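Local coordinates for F-actin-capping protein subunit alpha (Plasmodium berghei, PDB 7A0H) that probably binds the barbed ends of actin filaments as a homodimer, blocking subunit exchange there without severing the filament, at residues Ser161-Glu166 / Asn172-Ile177; His82-Ile87 / Ala119-Leu124. All blocks are in the same frame, centred on the assembly; numbering follows the deposited sequence.

Contact 1 of 2, residues Ser161-Glu166 / Asn172-Ile177; sequences SVYASE and NLFLLI
Y163 and F174 face each other as a hydrogen-bonded pair in the antiparallel beta hairpin of strands 154-167 and 170-183, where successive pairs alternate between the two faces of the sheet. Their rings leave the sheet side by side on the same face, but with different first torsions: CG of Y163 is anti to the carbonyl carbon (chi1 -52°), that of F174 anti to the backbone N (chi1 -176°). The rings therefore meet by their rims and do not stack, Y163 CD2 lying in the plane of the F174 ring, 3.9 Å from its CD2. S161 OG, from the same strand as Y163, lies above one face of the tyrosine ring, displaced toward its rim. Beneath the rings the backbones grip each other reciprocally: Y163 N reaches F174 O at 2.9 Å in a nearly straight bond (171°), and F174 N returns to Y163 O at 3.0 Å.

The other face carries the pairs V162/L175 and A164/L173, packed towards helices 112-131 and 243-266. V162 and L175 point the same way, with V162 CG2 3.9 Å from L175 CG, while L173 CD2 leans across to A164 CB. Polar chemistry returns towards the hairpin turn, where N172 OD1 is held by N197 of the next strand. Water 1 accepts from N172 ND2 at 2.7 Å, donates to Y163 O at 3.1 Å and also bonds S165 OG.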
loop_
_atom_site.group_PDB
_atom_site.type_symbol
_atom_site.label_atom_id
_atom_site.label_comp_id
_atom_site.label_asym_id
_atom_site.label_seq_id
_atom_site.Cartn_x
_atom_site.Cartn_y
_atom_site.Cartn_z
ATOM N N SER A 161 24.614 13.368 7.757
ATOM C CA SER A 161 25.123 13.578 9.097
ATOM C C SER A 161 26.039 12.440 9.407
ATOM O O SER A 161 25.827 11.365 8.884
ATOM C CB SER A 161 23.941 13.595 10.131
ATOM O OG SER A 161 24.502 13.782 11.403
ATOM N N VAL A 162 27.002 12.625 10.303
ATOM C CA VAL A 162 27.755 11.473 10.792
ATOM C C VAL A 162 27.740 11.494 12.323
ATOM O O VAL A 162 28.042 12.535 12.942
ATOM C CB VAL A 162 29.219 11.414 10.267
ATOM C CG1 VAL A 162 29.834 10.119 10.751
ATOM C CG2 VAL A 162 29.341 11.328 8.649
ATOM N N TYR A 163 27.453 10.323 12.925
ATOM C CA TYR A 163 27.336 10.164 14.370
ATOM C C TYR A 163 28.398 9.221 14.920
ATOM O O TYR A 163 28.687 8.183 14.319
ATOM C CB TYR A 163 25.915 9.563 14.818
ATOM C CG TYR A 163 24.739 10.300 14.263
ATOM C CD1 TYR A 163 24.133 11.352 14.988
ATOM C CD2 TYR A 163 24.282 10.021 13.006
ATOM C CE1 TYR A 163 23.096 12.100 14.457
ATOM C CE2 TYR A 163 23.192 10.727 12.467
ATOM C CZ TYR A 163 22.596 11.748 13.177
ATOM O OH TYR A 163 21.532 12.471 12.618
ATOM N N ALA A 164 28.924 9.524 16.101
ATOM C CA ALA A 164 30.007 8.699 16.642
ATOM C C ALA A 164 29.727 8.264 18.064
ATOM O O ALA A 164 29.263 9.070 18.885
ATOM C CB ALA A 164 31.314 9.452 16.679
ATOM N N SER A 165 30.035 6.997 18.357
ATOM C CA SER A 165 29.909 6.486 19.723
ATOM C C SER A 165 31.028 5.489 19.951
ATOM O O SER A 165 31.684 5.032 18.998
ATOM C CB SER A 165 28.518 5.839 19.993
ATOM O OG SER A 165 28.226 4.862 18.969
ATOM N N GLU A 166 31.199 5.102 21.207
ATOM C CA GLU A 166 32.392 4.402 21.685
ATOM C C GLU A 166 31.909 3.348 22.682
ATOM O O GLU A 166 31.592 3.688 23.818
ATOM C CB GLU A 166 33.369 5.373 22.331
ATOM C CG GLU A 166 34.311 4.748 23.386
ATOM C CD GLU A 166 35.608 5.536 23.560
ATOM O OE1 GLU A 166 35.644 6.730 23.155
ATOM O OE2 GLU A 166 36.593 4.951 24.080
ATOM N N ASN A 172 32.522 3.550 16.757
ATOM C CA ASN A 172 31.414 3.275 15.860
ATOM C C ASN A 172 31.062 4.551 15.131
ATOM O O ASN A 172 31.058 5.644 15.710
ATOM C CB ASN A 172 30.194 2.718 16.607
ATOM C CG ASN A 172 29.106 2.307 15.655
ATOM O OD1 ASN A 172 29.048 1.150 15.195
ATOM N ND2 ASN A 172 28.284 3.279 15.256
ATOM N N LEU A 173 30.887 4.435 13.860
ATOM C CA LEU A 173 30.455 5.583 13.099
ATOM C C LEU A 173 29.253 5.187 12.253
ATOM O O LEU A 173 29.252 4.140 11.583
ATOM C CB LEU A 173 31.583 6.098 12.242
ATOM C CG LEU A 173 32.824 6.755 12.840
ATOM C CD1 LEU A 173 33.873 6.670 11.659
ATOM C CD2 LEU A 173 32.618 8.155 13.247
ATOM N N PHE A 174 28.285 6.075 12.235
ATOM C CA PHE A 174 27.057 5.876 11.522
ATOM C C PHE A 174 26.931 7.053 10.605
ATOM O O PHE A 174 26.946 8.200 11.079
ATOM C CB PHE A 174 25.900 5.792 12.466
ATOM C CG PHE A 174 24.564 5.470 11.783
ATOM C CD1 PHE A 174 24.329 4.199 11.313
ATOM C CD2 PHE A 174 23.574 6.443 11.624
ATOM C CE1 PHE A 174 23.111 3.857 10.711
ATOM C CE2 PHE A 174 22.314 6.124 11.025
ATOM C CZ PHE A 174 22.082 4.841 10.589
ATOM N N LEU A 175 26.900 6.757 9.298
ATOM C CA LEU A 175 26.912 7.770 8.238
ATOM C C LEU A 175 25.581 7.654 7.558
ATOM O O LEU A 175 25.156 6.526 7.233
ATOM C CB LEU A 175 28.029 7.549 7.178
ATOM C CG LEU A 175 29.517 7.589 7.574
ATOM C CD1 LEU A 175 29.898 6.227 8.098
ATOM C CD2 LEU A 175 30.479 8.053 6.436
ATOM N N LEU A 176 24.987 8.802 7.257
ATOM C CA LEU A 176 23.590 8.827 6.822
ATOM C C LEU A 176 23.305 9.969 5.858
ATOM O O LEU A 176 23.670 11.156 6.097
ATOM C CB LEU A 176 22.669 8.997 8.040
ATOM C CG LEU A 176 21.125 9.103 7.859
ATOM C CD1 LEU A 176 20.567 7.798 7.322
ATOM C CD2 LEU A 176 20.483 9.429 9.277
ATOM N N ILE A 177 22.661 9.587 4.752
ATOM C CA ILE A 177 22.199 10.554 3.748
ATOM C C ILE A 177 20.663 10.443 3.603
ATOM O O ILE A 177 20.141 9.335 3.420
ATOM C CB ILE A 177 22.833 10.339 2.372
ATOM C CG1 ILE A 177 24.359 10.345 2.450
ATOM C CG2 ILE A 177 22.358 11.463 1.400
ATOM C CD1 ILE A 177 25.104 9.919 0.992
HETATM O O HOH W 1 27.647 5.810 16.045
#

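Contact 2 of 2, residues His82-Ile87 / Ala119-Leu124; sequences HPNLKI and ACNNKL
N84 and N121 meet amide to amide from opposite directions, a small example of a loop and a helix joined by polar groups alone. N84 ND2 donates to N121 OD1 over 3.0 Å, and the N-H points almost straight at the oxygen (172°). The acceptor lies close to the plane of the N84 amide. The two amides are turned 89° against each other, and ND2 comes to the oxygen from above the N121 carbonyl plane, not on a lone pair. The N121 group extends from helix 112-131 with CG anti to the backbone N (chi1 171°), and its ND2 turns back to N122 OD1 at 3.2 Å, a bond that helps fix the rotation of the amide.

This tight point is narrow: the segments bury just 81 Å² between them. Beside it the junction is looser and watery, with water 2 donating to N121 OD1 at 2.6 Å and only weakly to N84 OD1. The latter oxygen also takes a hydrogen bond from R117, one helical turn before N121.

Compactness lies within the loop itself. L85 N binds H82 ND1 near the plane of the imidazole, and K86 NZ, salt-bridged to E114, donates a hydrogen bond to P83 O at 2.8 Å. K86 N bonds H82 O while H82 N bonds I87 O, so both K86 and I87 face H82: a G1 beta bulge closing the hairpin of strands 79-82 and 87-92.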
loop_
_atom_site.group_PDB
_atom_site.type_symbol
_atom_site.label_atom_id
_atom_site.label_comp_id
_atom_site.label_asym_id
_atom_site.label_seq_id
_atom_site.Cartn_x
_atom_site.Cartn_y
_atom_site.Cartn_z
ATOM N N HIS A 82 22.252 16.678 17.203
ATOM C CA HIS A 82 22.823 17.158 15.956
ATOM C C HIS A 82 24.366 17.173 16.113
ATOM O O HIS A 82 24.891 18.037 16.806
ATOM C CB HIS A 82 22.297 18.554 15.655
ATOM C CG HIS A 82 22.683 19.061 14.302
ATOM N ND1 HIS A 82 23.946 19.524 14.019
ATOM C CD2 HIS A 82 21.932 19.283 13.195
ATOM C CE1 HIS A 82 23.948 20.042 12.800
ATOM N NE2 HIS A 82 22.750 19.885 12.270
ATOM N N PRO A 83 25.102 16.229 15.531
ATOM C CA PRO A 83 26.532 16.084 15.881
ATOM C C PRO A 83 27.437 17.224 15.403
ATOM O O PRO A 83 28.447 17.532 16.049
ATOM C CB PRO A 83 26.914 14.734 15.269
ATOM C CG PRO A 83 25.842 14.389 14.345
ATOM C CD PRO A 83 24.570 14.995 14.919
ATOM N N ASN A 84 27.096 17.901 14.337
ATOM C CA ASN A 84 27.927 19.042 14.008
ATOM C C ASN A 84 27.685 20.248 14.858
ATOM O O ASN A 84 28.642 20.940 15.202
ATOM C CB ASN A 84 27.811 19.390 12.540
ATOM C CG ASN A 84 28.530 18.361 11.683
ATOM O OD1 ASN A 84 29.235 17.454 12.214
ATOM N ND2 ASN A 84 28.256 18.387 10.405
ATOM N N LEU A 85 26.412 20.594 15.155
ATOM C CA LEU A 85 26.182 21.745 16.020
ATOM C C LEU A 85 26.425 21.457 17.496
ATOM O O LEU A 85 26.537 22.416 18.277
ATOM C CB LEU A 85 24.746 22.308 15.838
ATOM C CG LEU A 85 24.504 22.814 14.418
ATOM C CD1 LEU A 85 23.081 23.021 14.080
ATOM C CD2 LEU A 85 25.231 24.114 14.249
ATOM N N LYS A 86 26.467 20.187 17.910
ATOM C CA LYS A 86 26.673 19.873 19.318
ATOM C C LYS A 86 25.506 20.402 20.144
ATOM O O LYS A 86 25.647 21.232 21.044
ATOM C CB LYS A 86 28.007 20.453 19.786
ATOM C CG LYS A 86 29.261 19.833 19.076
ATOM C CD LYS A 86 29.282 18.300 19.319
ATOM C CE LYS A 86 30.612 17.623 18.917
ATOM N NZ LYS A 86 30.847 17.543 17.446
ATOM N N ILE A 87 24.344 19.867 19.835
ATOM C CA ILE A 87 23.054 20.344 20.321
ATOM C C ILE A 87 22.192 19.104 20.462
ATOM O O ILE A 87 22.253 18.217 19.594
ATOM C CB ILE A 87 22.460 21.347 19.322
ATOM C CG1 ILE A 87 22.739 22.759 19.785
ATOM C CG2 ILE A 87 21.010 21.013 19.020
ATOM C CD1 ILE A 87 22.421 23.751 18.670
ATOM N N ALA A 119 36.103 14.003 9.885
ATOM C CA ALA A 119 36.603 13.657 8.557
ATOM C C ALA A 119 35.530 12.919 7.755
ATOM O O ALA A 119 35.302 13.189 6.562
ATOM C CB ALA A 119 37.851 12.753 8.666
ATOM N N CYS A 120 34.897 11.929 8.368
ATOM C CA CYS A 120 33.836 11.280 7.623
ATOM C C CYS A 120 32.714 12.249 7.275
ATOM O O CYS A 120 32.139 12.145 6.191
ATOM C CB CYS A 120 33.278 10.138 8.377
ATOM S SG CYS A 120 34.342 8.667 8.539
ATOM N N ASN A 121 32.482 13.255 8.117
ATOM C CA ASN A 121 31.429 14.226 7.848
ATOM C C ASN A 121 31.771 15.063 6.619
ATOM O O ASN A 121 30.922 15.299 5.743
ATOM C CB ASN A 121 31.246 15.142 9.080
ATOM C CG ASN A 121 30.325 16.291 8.793
ATOM O OD1 ASN A 121 29.120 16.100 8.736
ATOM N ND2 ASN A 121 30.884 17.461 8.508
ATOM N N ASN A 122 33.005 15.583 6.568
ATOM C CA ASN A 122 33.431 16.401 5.426
ATOM C C ASN A 122 33.401 15.648 4.108
ATOM O O ASN A 122 32.976 16.198 3.085
ATOM C CB ASN A 122 34.857 16.906 5.635
ATOM C CG ASN A 122 34.957 17.680 6.898
ATOM O OD1 ASN A 122 33.901 18.031 7.466
ATOM N ND2 ASN A 122 36.157 17.952 7.355
ATOM N N LYS A 123 33.828 14.388 4.112
ATOM C CA LYS A 123 33.825 13.646 2.854
ATOM C C LYS A 123 32.376 13.328 2.432
ATOM O O LYS A 123 32.065 13.343 1.232
ATOM C CB LYS A 123 34.540 12.305 3.012
ATOM C CG LYS A 123 36.036 12.354 3.282
ATOM C CD LYS A 123 36.735 13.418 2.477
ATOM C CE LYS A 123 38.265 13.486 2.856
ATOM N NZ LYS A 123 38.874 14.588 2.015
ATOM N N LEU A 124 31.485 13.051 3.429
ATOM C CA LEU A 124 30.058 12.783 3.142
ATOM C C LEU A 124 29.424 13.997 2.536
ATOM O O LEU A 124 28.815 13.935 1.480
ATOM C CB LEU A 124 29.289 12.395 4.387
ATOM C CG LEU A 124 27.873 11.793 4.166
ATOM C CD1 LEU A 124 27.839 10.416 3.440
ATOM C CD2 LEU A 124 27.198 11.637 5.572
HETATM O O HOH W 2 27.822 15.353 10.864
#

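In the fold
The two contacts, with centres about 9 Å apart, show how chemistry follows place in the fold. Contact 1 is largely buried and knits neighbouring strands of one sheet through repeated backbone bonds and apolar side chains; contact 2, partly buried, ties a loop of the smaller four-stranded sheet to helix 112-131 by a single direct hydrogen bond between side-chain amides and a water. They share elements: the helix lies against one face of the hairpin, L124 touching S161 and V162, whereas P83 lies close to S161 and Y163, its CD 3.3 Å from Y163 CE1. R117 connects both, its NH1 bonding V162 O as well as N84 OD1.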